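Local coordinates for uracil-DNA glycosylase (Nitratifractor salsuginis, PDB 5X3G), which belongs to the uracil-DNA glycosylase superfamily and has an alpha/beta fold in which helices flank a parallel beta sheet of four strands, at residues A61-L66 with L165-A170; R72-G77 with Y200-I205; K192-F197 with K218-L223; P224-E229 with N239-E244. All blocks are in the same frame, centred on the assembly; numbering follows the deposited sequence.

Overall arrangement
The four contacts illustrate how one parallel sheet gathers loops and helices round it. Contact 2 joins its two central strands. Contact 1 lies about 11 Å from it, centre to centre, on the neighbouring edge strand 164-168, and the two are tied by the backbone bond from Leu165 N to Tyr73 O. Contact 3, centred about 10 Å from contact 2, stacks a helix and a turn on the face that carries Ile74 and Leu204. Contact 4, centred about 12 Å from contact 2, occupies the other edge, strand 225-228, where Leu204 bonds Pro224 and Val226. Contacts 1 and 4, on the two edges, have centres about 20 Å apart and nearest atoms about 10 Å apart.

Contact 1. Residues A61-L66 with L165-A170; sequences AAFSTL and LLLNMA
Leu165, on an edge strand of the parallel alpha/beta sheet found in uracil-DNA glycosylases, meets the loop 61-66 with backbone and side chain alike. CD1 of Leu66 lies 3.8 Å from the backbone N of Leu165. Leu165 holds CG anti to its own nitrogen (chi1 -179°), and this carries the branched end off the strand and onto the loop. There CD1 of Leu165 has two neighbours: it packs closely on Ala62 O at 3.2 Å, and it lies over one face of the Phe63 ring in a CH-pi contact, 4.1 Å from the ring centroid and 16° off the normal. The other branch, CD2, touches Phe63 CE1. At Leu166 the backbone takes over. CB of Ala62 packs against its O at 3.3 Å, while its N donates to a water 2.9 Å away that in turn donates to Ala62 O, a bridge that joins main chain to main chain where no direct bond forms. The loop keeps its own shape through Ala61 O, which accepts from both N and OG of Ser64. Leu167 then points its branched end back to Phe63, whose ring also packs edge-to-face with Trp27 and touches Leu193 of helix 179-196. The phenylalanine thus acts as a shared wedge between loop, strand and helix, in a fully buried setting. The last touch is made by CD1 of Leu167, which reaches CZ of the Phe63 ring obliquely at 4.2 Å.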
loop_
_atom_site.group_PDB
_atom_site.type_symbol
_atom_site.label_atom_id
_atom_site.label_comp_id
_atom_site.label_asym_id
_atom_site.label_seq_id
_atom_site.Cartn_x
_atom_site.Cartn_y
_atom_site.Cartn_z
ATOM N N ALA A 61 -4.922 0.092 8.669
ATOM C CA ALA A 61 -4.850 -1.344 8.412
ATOM C C ALA A 61 -3.459 -1.779 7.964
ATOM O O ALA A 61 -3.078 -2.941 8.161
ATOM C CB ALA A 61 -5.887 -1.745 7.364
ATOM N N ALA A 62 -2.689 -0.866 7.365
ATOM C CA ALA A 62 -1.329 -1.192 6.954
ATOM C C ALA A 62 -0.413 -1.484 8.138
ATOM O O ALA A 62 0.634 -2.116 7.957
ATOM C CB ALA A 62 -0.753 -0.054 6.115
ATOM N N PHE A 63 -0.783 -1.045 9.340
ATOM C CA PHE A 63 0.002 -1.271 10.547
ATOM C C PHE A 63 -0.542 -2.404 11.408
ATOM O O PHE A 63 -0.013 -2.644 12.499
ATOM C CB PHE A 63 0.063 0.014 11.389
ATOM C CG PHE A 63 0.590 1.217 10.645
ATOM C CD1 PHE A 63 1.918 1.598 10.765
ATOM C CD2 PHE A 63 -0.248 1.981 9.846
ATOM C CE1 PHE A 63 2.404 2.710 10.091
ATOM C CE2 PHE A 63 0.232 3.091 9.170
ATOM C CZ PHE A 63 1.558 3.454 9.294
ATOM N N SER A 64 -1.579 -3.106 10.949
ATOM C CA SER A 64 -2.307 -4.039 11.801
ATOM C C SER A 64 -1.653 -5.412 11.903
ATOM O O SER A 64 -2.139 -6.251 12.671
ATOM C CB SER A 64 -3.743 -4.195 11.295
ATOM O OG SER A 64 -3.769 -4.719 9.980
ATOM N N THR A 65 -0.582 -5.668 11.157
ATOM C CA THR A 65 0.098 -6.954 11.242
ATOM C C THR A 65 1.589 -6.751 11.471
ATOM O O THR A 65 2.160 -7.301 12.421
ATOM C CB THR A 65 -0.136 -7.778 9.976
ATOM O OG1 THR A 65 -1.541 -7.877 9.723
ATOM C CG2 THR A 65 0.444 -9.175 10.141
ATOM N N LEU A 66 2.223 -5.966 10.604
ATOM C CA LEU A 66 3.636 -5.654 10.765
ATOM C C LEU A 66 3.885 -4.930 12.081
ATOM O O LEU A 66 3.093 -4.084 12.507
ATOM C CB LEU A 66 4.126 -4.789 9.602
ATOM C CG LEU A 66 4.293 -5.416 8.218
ATOM C CD1 LEU A 66 4.574 -4.332 7.192
ATOM C CD2 LEU A 66 5.411 -6.444 8.229
ATOM N N LEU A 165 5.381 -2.203 4.112
ATOM C CA LEU A 165 4.346 -1.329 4.649
ATOM C C LEU A 165 3.685 -0.599 3.488
ATOM O O LEU A 165 4.330 0.210 2.810
ATOM C CB LEU A 165 4.940 -0.331 5.646
ATOM C CG LEU A 165 3.976 0.652 6.319
ATOM C CD1 LEU A 165 3.030 -0.066 7.264
ATOM C CD2 LEU A 165 4.754 1.733 7.048
ATOM N N LEU A 166 2.409 -0.902 3.249
ATOM C CA LEU A 166 1.661 -0.332 2.129
ATOM C C LEU A 166 1.048 0.986 2.584
ATOM O O LEU A 166 -0.077 1.036 3.083
ATOM C CB LEU A 166 0.609 -1.322 1.649
ATOM C CG LEU A 166 1.175 -2.647 1.140
ATOM C CD1 LEU A 166 0.091 -3.719 1.092
ATOM C CD2 LEU A 166 1.808 -2.462 -0.232
ATOM N N LEU A 167 1.788 2.074 2.382
ATOM C CA LEU A 167 1.495 3.356 3.014
ATOM C C LEU A 167 1.027 4.371 1.977
ATOM O O LEU A 167 1.776 4.717 1.060
ATOM C CB LEU A 167 2.732 3.873 3.749
ATOM C CG LEU A 167 2.606 5.226 4.450
ATOM C CD1 LEU A 167 1.496 5.190 5.489
ATOM C CD2 LEU A 167 3.935 5.618 5.076
ATOM N N ASN A 168 -0.205 4.851 2.134
ATOM C CA ASN A 168 -0.726 5.953 1.334
ATOM C C ASN A 168 -0.291 7.288 1.931
ATOM O O ASN A 168 -0.119 7.416 3.146
ATOM C CB ASN A 168 -2.255 5.896 1.252
ATOM C CG ASN A 168 -2.751 4.980 0.145
ATOM O OD1 ASN A 168 -2.147 4.891 -0.920
ATOM N ND2 ASN A 168 -3.852 4.288 0.401
HETATM N N MSE A 169 -0.112 8.284 1.064
HETATM C CA MSE A 169 0.335 9.614 1.492
HETATM C C MSE A 169 -0.694 10.279 2.401
HETATM O O MSE A 169 -0.337 10.952 3.369
HETATM C CB MSE A 169 0.626 10.505 0.284
HETATM C CG MSE A 169 1.825 10.061 -0.530
HETATM SE SE MSE A 169 3.481 10.228 0.481
HETATM C CE MSE A 169 4.386 11.527 -0.659
ATOM N N ALA A 170 -1.971 10.095 2.075
ATOM C CA ALA A 170 -3.078 10.413 2.964
ATOM C C ALA A 170 -3.862 9.136 3.226
ATOM O O ALA A 170 -4.057 8.324 2.318
ATOM C CB ALA A 170 -3.994 11.488 2.368
HETATM O O HOH W 1 1.206 -2.948 4.862
#

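Contact 2. Residues R72-G77 with Y200-I205; sequences RYILFG and YGPTLI
Tyr73 and Thr203 run side by side and point the same way, as paired residues of parallel strands do, with Thr203 CB 3.8 Å from Tyr73 CD1. Ile205, next but one along the strand, slants across instead: its CG1 is anti to the carbonyl carbon (chi1 -60°), which swings CD1 back to within 3.6 Å of the same ring atom, Tyr73 CD1. Its other branch, CG2, rests against Leu75 CG. The opposite face of the sheet carries Ile74, Phe76 and Leu204, with Pro202 of the preceding loop packed beside them. Here Ile74 lies alongside the proline ring, CD1 to CG 4.0 Å, and its CG2 sits over one face of the Phe76 ring. Leu204 CD2 meets that ring at its edge, 3.8 Å from Phe76 CE2, and the aromatic group is thereby held from two directions. Main-chain bonds set this register: Thr203 N to Arg72 O, Ile74 N to Thr203 O and Ile205 N to Ile74 O, each 3.0 Å. A fourth, Phe76 N to Ile205 O, is weak at 3.4 Å, and a water donates to both Phe76 O and Ile205 O. These are the two central strands of an alpha/beta parallel sheet of order 2-1-3-4, flanked by strands 164-168 and 225-228; helix 179-196 packs on the Ile74 face, and helix 240-246 on the face of Tyr73 and Ile205.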
loop_
_atom_site.group_PDB
_atom_site.type_symbol
_atom_site.label_atom_id
_atom_site.label_comp_id
_atom_site.label_asym_id
_atom_site.label_seq_id
_atom_site.Cartn_x
_atom_site.Cartn_y
_atom_site.Cartn_z
ATOM N N ARG A 72 10.643 -3.798 6.112
ATOM C CA ARG A 72 11.809 -3.743 5.240
ATOM C C ARG A 72 11.630 -2.773 4.084
ATOM O O ARG A 72 12.623 -2.249 3.566
ATOM C CB ARG A 72 12.116 -5.136 4.680
ATOM C CG ARG A 72 12.119 -6.232 5.731
ATOM C CD ARG A 72 12.298 -7.600 5.097
ATOM N NE ARG A 72 13.309 -7.595 4.041
ATOM C CZ ARG A 72 13.350 -8.473 3.044
ATOM N NH1 ARG A 72 12.433 -9.428 2.963
ATOM N NH2 ARG A 72 14.305 -8.398 2.128
ATOM N N TYR A 73 10.388 -2.528 3.673
ATOM C CA TYR A 73 10.072 -1.622 2.583
ATOM C C TYR A 73 8.850 -0.802 2.962
ATOM O O TYR A 73 8.005 -1.243 3.746
ATOM C CB TYR A 73 9.781 -2.366 1.274
ATOM C CG TYR A 73 10.920 -3.197 0.730
ATOM C CD1 TYR A 73 11.867 -2.645 -0.124
ATOM C CD2 TYR A 73 11.038 -4.540 1.057
ATOM C CE1 TYR A 73 12.906 -3.407 -0.628
ATOM C CE2 TYR A 73 12.070 -5.309 0.558
ATOM C CZ TYR A 73 13.000 -4.741 -0.283
ATOM O OH TYR A 73 14.028 -5.508 -0.780
ATOM N N ILE A 74 8.754 0.393 2.387
ATOM C CA ILE A 74 7.557 1.221 2.481
ATOM C C ILE A 74 7.140 1.555 1.057
ATOM O O ILE A 74 7.765 2.400 0.406
ATOM C CB ILE A 74 7.782 2.501 3.299
ATOM C CG1 ILE A 74 8.333 2.163 4.685
ATOM C CG2 ILE A 74 6.486 3.293 3.412
ATOM C CD1 ILE A 74 8.434 3.364 5.598
ATOM N N LEU A 75 6.098 0.890 0.571
ATOM C CA LEU A 75 5.580 1.103 -0.773
ATOM C C LEU A 75 4.474 2.147 -0.710
ATOM O O LEU A 75 3.478 1.957 -0.003
ATOM C CB LEU A 75 5.064 -0.214 -1.354
ATOM C CG LEU A 75 4.743 -0.297 -2.850
ATOM C CD1 LEU A 75 4.777 -1.749 -3.264
ATOM C CD2 LEU A 75 3.383 0.301 -3.177
ATOM N N PHE A 76 4.636 3.232 -1.461
ATOM C CA PHE A 76 3.743 4.375 -1.339
ATOM C C PHE A 76 2.595 4.332 -2.341
ATOM O O PHE A 76 2.729 3.838 -3.463
ATOM C CB PHE A 76 4.509 5.687 -1.518
ATOM C CG PHE A 76 5.269 6.124 -0.297
ATOM C CD1 PHE A 76 4.640 6.846 0.705
ATOM C CD2 PHE A 76 6.616 5.830 -0.158
ATOM C CE1 PHE A 76 5.337 7.259 1.828
ATOM C CE2 PHE A 76 7.319 6.240 0.964
ATOM C CZ PHE A 76 6.677 6.955 1.959
ATOM N N GLY A 77 1.447 4.854 -1.897
ATOM C CA GLY A 77 0.404 5.298 -2.791
ATOM C C GLY A 77 0.028 6.730 -2.449
ATOM O O GLY A 77 0.542 7.313 -1.493
ATOM N N TYR A 200 15.528 2.105 11.625
ATOM C CA TYR A 200 15.281 0.824 10.972
ATOM C C TYR A 200 15.781 0.816 9.533
ATOM O O TYR A 200 16.158 -0.240 9.014
ATOM C CB TYR A 200 13.788 0.500 11.021
ATOM C CG TYR A 200 13.217 0.441 12.422
ATOM C CD1 TYR A 200 13.174 -0.756 13.125
ATOM C CD2 TYR A 200 12.726 1.583 13.042
ATOM C CE1 TYR A 200 12.655 -0.815 14.404
ATOM C CE2 TYR A 200 12.204 1.533 14.323
ATOM C CZ TYR A 200 12.172 0.330 14.999
ATOM O OH TYR A 200 11.654 0.274 16.272
ATOM N N GLY A 201 15.791 1.975 8.881
ATOM C CA GLY A 201 16.259 2.113 7.521
ATOM C C GLY A 201 15.569 1.249 6.476
ATOM O O GLY A 201 16.234 0.592 5.669
ATOM N N PRO A 202 14.235 1.245 6.437
ATOM C CA PRO A 202 13.552 0.533 5.354
ATOM C C PRO A 202 13.693 1.294 4.045
ATOM O O PRO A 202 13.907 2.507 4.017
ATOM C CB PRO A 202 12.096 0.486 5.820
ATOM C CG PRO A 202 11.944 1.713 6.629
ATOM C CD PRO A 202 13.269 1.929 7.318
ATOM N N THR A 203 13.571 0.558 2.946
ATOM C CA THR A 203 13.740 1.133 1.618
ATOM C C THR A 203 12.401 1.617 1.075
ATOM O O THR A 203 11.411 0.880 1.089
ATOM C CB THR A 203 14.360 0.106 0.671
ATOM O OG1 THR A 203 15.705 -0.166 1.081
ATOM C CG2 THR A 203 14.372 0.633 -0.751
ATOM N N LEU A 204 12.374 2.859 0.597
ATOM C CA LEU A 204 11.168 3.417 0.003
ATOM C C LEU A 204 11.020 2.924 -1.432
ATOM O O LEU A 204 11.937 3.073 -2.244
ATOM C CB LEU A 204 11.213 4.946 0.027
ATOM C CG LEU A 204 11.542 5.647 1.346
ATOM C CD1 LEU A 204 11.447 7.161 1.174
ATOM C CD2 LEU A 204 10.640 5.163 2.478
ATOM N N ILE A 205 9.868 2.336 -1.742
ATOM C CA ILE A 205 9.536 1.931 -3.103
ATOM C C ILE A 205 8.638 3.006 -3.697
ATOM O O ILE A 205 7.515 3.221 -3.225
ATOM C CB ILE A 205 8.856 0.555 -3.136
ATOM C CG1 ILE A 205 9.782 -0.506 -2.542
ATOM C CG2 ILE A 205 8.447 0.197 -4.562
ATOM C CD1 ILE A 205 9.086 -1.815 -2.265
HETATM O O HOH W 2 5.268 4.303 -4.599
#

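Contact 3. Residues K192-F197 with K218-L223; sequences KLLEGF and KSARGL
Leu194 and Ser219 show how a helix and a short 3-10 turn can interlock with hardly any direct polar bonding. On the tight side, Leu194 spreads its two methyls over the turn and the residue that follows it: CD1 lies 4.0 Å from Ala220 CB, and CD2 crosses Leu223 at a slant, 3.9 Å from its CD1. The second branch of Leu223, CD2, reaches Phe197 O at 3.7 Å. These leucines also rest on Leu204, a residue of the sheet, so the apolar contact continues from the helix onto the sheet. Ser219 presses in from the turn with CB 3.4 Å from Glu195 N. Its OG is tucked between its own N and carbonyl carbon (chi1 37°), which directs it at the helix backbone; there it hydrogen-bonds Glu191 O, one turn before Glu195, and touches Leu194 CB. Between Leu194 and Ser219 the main chains are joined by a water, which donates to Leu194 O at 2.9 Å and to Ser219 O at 2.8 Å and so ties both carbonyls to one point. The outer side is looser. Of the Glu195 side chain, CB alone comes near the turn; the rest runs extended away, and its carboxylate OE2 pairs with NZ of Lys192 in a salt bridge of 3.0 Å along the helix itself. The turn belongs to the connection that leaves strand 203-207, passes helix 210-214 and enters strand 225-228. Helix 179-196 is the helix of the preceding beta-alpha-beta crossover, from strand 164-168 to 203-207, and both connections cover the Leu204 face of the alpha/beta sheet.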
loop_
_atom_site.group_PDB
_atom_site.type_symbol
_atom_site.label_atom_id
_atom_site.label_comp_id
_atom_site.label_asym_id
_atom_site.label_seq_id
_atom_site.Cartn_x
_atom_site.Cartn_y
_atom_site.Cartn_z
ATOM N N LYS A 192 6.832 12.731 9.926
ATOM C CA LYS A 192 7.136 12.228 11.262
ATOM C C LYS A 192 7.291 10.710 11.264
ATOM O O LYS A 192 8.165 10.169 11.956
ATOM C CB LYS A 192 6.049 12.658 12.245
ATOM C CG LYS A 192 6.407 12.378 13.689
ATOM C CD LYS A 192 7.641 13.167 14.081
ATOM C CE LYS A 192 8.071 12.848 15.496
ATOM N NZ LYS A 192 9.218 13.695 15.927
ATOM N N LEU A 193 6.457 10.008 10.495
ATOM C CA LEU A 193 6.547 8.552 10.443
ATOM C C LEU A 193 7.875 8.100 9.844
ATOM O O LEU A 193 8.484 7.140 10.329
ATOM C CB LEU A 193 5.375 7.983 9.643
ATOM C CG LEU A 193 5.085 6.493 9.821
ATOM C CD1 LEU A 193 4.375 6.251 11.139
ATOM C CD2 LEU A 193 4.260 5.965 8.662
ATOM N N LEU A 194 8.341 8.779 8.792
ATOM C CA LEU A 194 9.631 8.432 8.202
ATOM C C LEU A 194 10.781 8.816 9.123
ATOM O O LEU A 194 11.792 8.107 9.191
ATOM C CB LEU A 194 9.785 9.099 6.836
ATOM C CG LEU A 194 8.815 8.607 5.764
ATOM C CD1 LEU A 194 9.148 9.235 4.420
ATOM C CD2 LEU A 194 8.856 7.089 5.680
ATOM N N GLU A 195 10.653 9.944 9.829
ATOM C CA GLU A 195 11.589 10.255 10.904
ATOM C C GLU A 195 11.702 9.091 11.881
ATOM O O GLU A 195 12.805 8.696 12.273
ATOM C CB GLU A 195 11.144 11.528 11.626
ATOM C CG GLU A 195 11.779 11.739 12.992
ATOM C CD GLU A 195 11.577 13.147 13.518
ATOM O OE1 GLU A 195 11.010 13.982 12.783
ATOM O OE2 GLU A 195 11.967 13.413 14.674
ATOM N N GLY A 196 10.562 8.512 12.265
ATOM C CA GLY A 196 10.567 7.400 13.200
ATOM C C GLY A 196 11.204 6.131 12.669
ATOM O O GLY A 196 11.662 5.304 13.464
ATOM N N PHE A 197 11.241 5.954 11.351
ATOM C CA PHE A 197 11.830 4.769 10.738
ATOM C C PHE A 197 13.311 4.929 10.423
ATOM O O PHE A 197 13.907 4.005 9.857
ATOM C CB PHE A 197 11.086 4.408 9.448
ATOM C CG PHE A 197 9.805 3.663 9.670
ATOM C CD1 PHE A 197 9.818 2.367 10.160
ATOM C CD2 PHE A 197 8.588 4.246 9.362
ATOM C CE1 PHE A 197 8.640 1.677 10.355
ATOM C CE2 PHE A 197 7.408 3.561 9.554
ATOM C CZ PHE A 197 7.434 2.275 10.048
ATOM N N LYS A 218 11.836 15.922 4.389
ATOM C CA LYS A 218 13.177 15.939 4.962
ATOM C C LYS A 218 13.652 14.533 5.306
ATOM O O LYS A 218 14.755 14.127 4.923
ATOM C CB LYS A 218 13.205 16.836 6.200
ATOM N N SER A 219 12.826 13.770 6.028
ATOM C CA SER A 219 13.252 12.470 6.530
ATOM C C SER A 219 13.361 11.417 5.433
ATOM O O SER A 219 14.074 10.424 5.620
ATOM C CB SER A 219 12.294 11.992 7.623
ATOM O OG SER A 219 10.956 12.355 7.327
ATOM N N ALA A 220 12.680 11.608 4.299
ATOM C CA ALA A 220 12.788 10.644 3.207
ATOM C C ALA A 220 14.223 10.518 2.709
ATOM O O ALA A 220 14.621 9.450 2.230
ATOM C CB ALA A 220 11.860 11.039 2.059
ATOM N N ARG A 221 15.014 11.588 2.822
ATOM C CA ARG A 221 16.412 11.539 2.406
ATOM C C ARG A 221 17.267 10.683 3.331
ATOM O O ARG A 221 18.389 10.327 2.959
ATOM C CB ARG A 221 16.994 12.950 2.332
ATOM C CG ARG A 221 16.730 13.666 1.019
ATOM C CD ARG A 221 17.614 14.896 0.880
ATOM N NE ARG A 221 17.095 16.025 1.643
ATOM C CZ ARG A 221 16.041 16.751 1.282
ATOM N NH1 ARG A 221 15.390 16.473 0.160
ATOM N NH2 ARG A 221 15.637 17.760 2.043
ATOM N N GLY A 222 16.774 10.354 4.521
ATOM C CA GLY A 222 17.493 9.488 5.428
ATOM C C GLY A 222 17.271 8.010 5.201
ATOM O O GLY A 222 17.736 7.195 6.006
ATOM N N LEU A 223 16.584 7.637 4.126
ATOM C CA LEU A 223 16.213 6.261 3.847
ATOM C C LEU A 223 16.583 5.902 2.416
ATOM O O LEU A 223 16.521 6.755 1.524
ATOM C CB LEU A 223 14.706 6.054 4.058
ATOM C CG LEU A 223 14.191 6.418 5.451
ATOM C CD1 LEU A 223 12.674 6.518 5.456
ATOM C CD2 LEU A 223 14.669 5.404 6.477
HETATM O O HOH W 3 14.237 9.223 8.194
#

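Contact 4. Residues P224-E229 with N239-E244; sequences PQVALE and NEKAWE
Both Asn239 and Glu229 carry CG anti to the backbone N (chi1 -169° and 170°), which stretches the two side chains toward each other at the N-cap of helix 240-246. Asn239 ND2 donates to Glu229 OE1 at 2.9 Å, meeting the carboxylate on its anti side with the two planar groups turned 60° apart. Its other end, OD1, accepts from Ala242 N at 3.2 Å in the capping bond, and the amide is thus fixed in rotation from both ends. A water that accepts hydrogen bonds from both Asn239 ND2 and Glu229 N adds a second link from helix start to the residue just after the strand. Leu228 sets CD2 against the first turn, 3.5 Å from Ala242 N and 3.7 Å from Lys241 CG. Lys241 continues as an extended chain across Leu228 and past Val226, whose CG1 touches CE. Strand 225-228 is an edge of the parallel sheet and bonds strand 203-207 through Val226 and Leu228; Ala227 meets the lysine instead. The ammonium group reaches it directly and through water: Lys241 NZ donates to Ala227 O at 3.0 Å, and also to a water that accepts from Ala227 N.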
loop_
_atom_site.group_PDB
_atom_site.type_symbol
_atom_site.label_atom_id
_atom_site.label_comp_id
_atom_site.label_asym_id
_atom_site.label_seq_id
_atom_site.Cartn_x
_atom_site.Cartn_y
_atom_site.Cartn_z
ATOM N N PRO A 224 16.978 4.653 2.167
ATOM C CA PRO A 224 17.265 4.239 0.790
ATOM C C PRO A 224 16.009 4.305 -0.063
ATOM O O PRO A 224 14.887 4.178 0.433
ATOM C CB PRO A 224 17.765 2.796 0.945
ATOM C CG PRO A 224 18.128 2.657 2.392
ATOM C CD PRO A 224 17.193 3.560 3.129
ATOM N N GLN A 225 16.205 4.515 -1.361
ATOM C CA GLN A 225 15.087 4.702 -2.275
ATOM C C GLN A 225 15.284 3.882 -3.541
ATOM O O GLN A 225 16.403 3.754 -4.047
ATOM C CB GLN A 225 14.903 6.186 -2.631
ATOM C CG GLN A 225 14.642 7.093 -1.433
ATOM C CD GLN A 225 14.452 8.545 -1.828
ATOM O OE1 GLN A 225 14.277 8.862 -3.005
ATOM N NE2 GLN A 225 14.494 9.436 -0.845
ATOM N N VAL A 226 14.184 3.321 -4.037
ATOM C CA VAL A 226 14.130 2.622 -5.318
ATOM C C VAL A 226 12.966 3.223 -6.094
ATOM O O VAL A 226 11.808 3.106 -5.671
ATOM C CB VAL A 226 13.954 1.105 -5.151
ATOM C CG1 VAL A 226 13.923 0.417 -6.509
ATOM C CG2 VAL A 226 15.065 0.536 -4.289
ATOM N N ALA A 227 13.266 3.872 -7.215
ATOM C CA ALA A 227 12.264 4.548 -8.028
ATOM C C ALA A 227 11.953 3.709 -9.260
ATOM O O ALA A 227 12.868 3.276 -9.969
ATOM C CB ALA A 227 12.742 5.942 -8.436
ATOM N N LEU A 228 10.664 3.487 -9.514
ATOM C CA LEU A 228 10.220 2.616 -10.591
ATOM C C LEU A 228 9.170 3.303 -11.449
ATOM O O LEU A 228 8.485 4.234 -11.019
ATOM C CB LEU A 228 9.622 1.306 -10.063
ATOM C CG LEU A 228 10.517 0.285 -9.369
ATOM C CD1 LEU A 228 9.759 -0.332 -8.218
ATOM C CD2 LEU A 228 10.958 -0.782 -10.347
ATOM N N GLU A 229 9.055 2.810 -12.678
ATOM C CA GLU A 229 7.897 3.099 -13.510
ATOM C C GLU A 229 6.621 2.667 -12.793
ATOM O O GLU A 229 6.590 1.632 -12.119
ATOM C CB GLU A 229 8.042 2.370 -14.847
ATOM C CG GLU A 229 6.823 2.372 -15.738
ATOM C CD GLU A 229 7.060 1.592 -17.015
ATOM O OE1 GLU A 229 7.906 0.671 -17.003
ATOM O OE2 GLU A 229 6.404 1.902 -18.031
ATOM N N ASN A 239 9.375 -4.576 -17.102
ATOM C CA ASN A 239 10.347 -3.687 -16.472
ATOM C C ASN A 239 11.271 -4.525 -15.596
ATOM O O ASN A 239 10.856 -5.022 -14.545
ATOM C CB ASN A 239 9.637 -2.611 -15.656
ATOM C CG ASN A 239 10.576 -1.511 -15.200
ATOM O OD1 ASN A 239 11.484 -1.745 -14.404
ATOM N ND2 ASN A 239 10.357 -0.302 -15.702
ATOM N N GLU A 240 12.527 -4.677 -16.021
ATOM C CA GLU A 240 13.428 -5.604 -15.342
ATOM C C GLU A 240 13.843 -5.102 -13.964
ATOM O O GLU A 240 14.182 -5.910 -13.090
ATOM C CB GLU A 240 14.647 -5.872 -16.223
ATOM C CG GLU A 240 14.284 -6.594 -17.513
ATOM C CD GLU A 240 15.425 -6.659 -18.511
ATOM O OE1 GLU A 240 16.489 -6.061 -18.249
ATOM O OE2 GLU A 240 15.248 -7.312 -19.561
ATOM N N LYS A 241 13.821 -3.785 -13.742
ATOM C CA LYS A 241 14.049 -3.278 -12.393
ATOM C C LYS A 241 12.953 -3.759 -11.450
ATOM O O LYS A 241 13.218 -4.091 -10.284
ATOM C CB LYS A 241 14.132 -1.749 -12.409
ATOM C CG LYS A 241 14.594 -1.136 -11.096
ATOM C CD LYS A 241 14.784 0.372 -11.207
ATOM C CE LYS A 241 15.562 0.913 -10.014
ATOM N NZ LYS A 241 15.719 2.394 -10.070
ATOM N N ALA A 242 11.716 -3.834 -11.952
ATOM C CA ALA A 242 10.631 -4.424 -11.179
ATOM C C ALA A 242 10.868 -5.910 -10.939
ATOM O O ALA A 242 10.645 -6.405 -9.828
ATOM C CB ALA A 242 9.296 -4.201 -11.889
ATOM N N TRP A 243 11.316 -6.640 -11.968
ATOM C CA TRP A 243 11.634 -8.055 -11.785
ATOM C C TRP A 243 12.647 -8.251 -10.669
ATOM O O TRP A 243 12.527 -9.186 -9.867
ATOM C CB TRP A 243 12.200 -8.663 -13.067
ATOM C CG TRP A 243 11.355 -8.577 -14.290
ATOM C CD1 TRP A 243 10.084 -8.092 -14.400
ATOM C CD2 TRP A 243 11.739 -9.004 -15.598
ATOM N NE1 TRP A 243 9.655 -8.189 -15.707
ATOM C CE2 TRP A 243 10.656 -8.748 -16.459
ATOM C CE3 TRP A 243 12.898 -9.581 -16.122
ATOM C CZ2 TRP A 243 10.700 -9.047 -17.819
ATOM C CZ3 TRP A 243 12.941 -9.878 -17.468
ATOM C CH2 TRP A 243 11.850 -9.611 -18.302
ATOM N N GLU A 244 13.668 -7.396 -10.613
ATOM C CA GLU A 244 14.701 -7.583 -9.604
ATOM C C GLU A 244 14.239 -7.140 -8.222
ATOM O O GLU A 244 14.647 -7.740 -7.220
ATOM C CB GLU A 244 15.978 -6.843 -10.002
ATOM C CG GLU A 244 17.126 -7.078 -9.032
ATOM C CD GLU A 244 18.454 -6.561 -9.543
ATOM O OE1 GLU A 244 18.496 -6.043 -10.677
ATOM O OE2 GLU A 244 19.457 -6.675 -8.806
HETATM O O HOH W 4 15.680 4.440 -8.133
HETATM O O HOH W 5 11.171 2.011 -14.089
#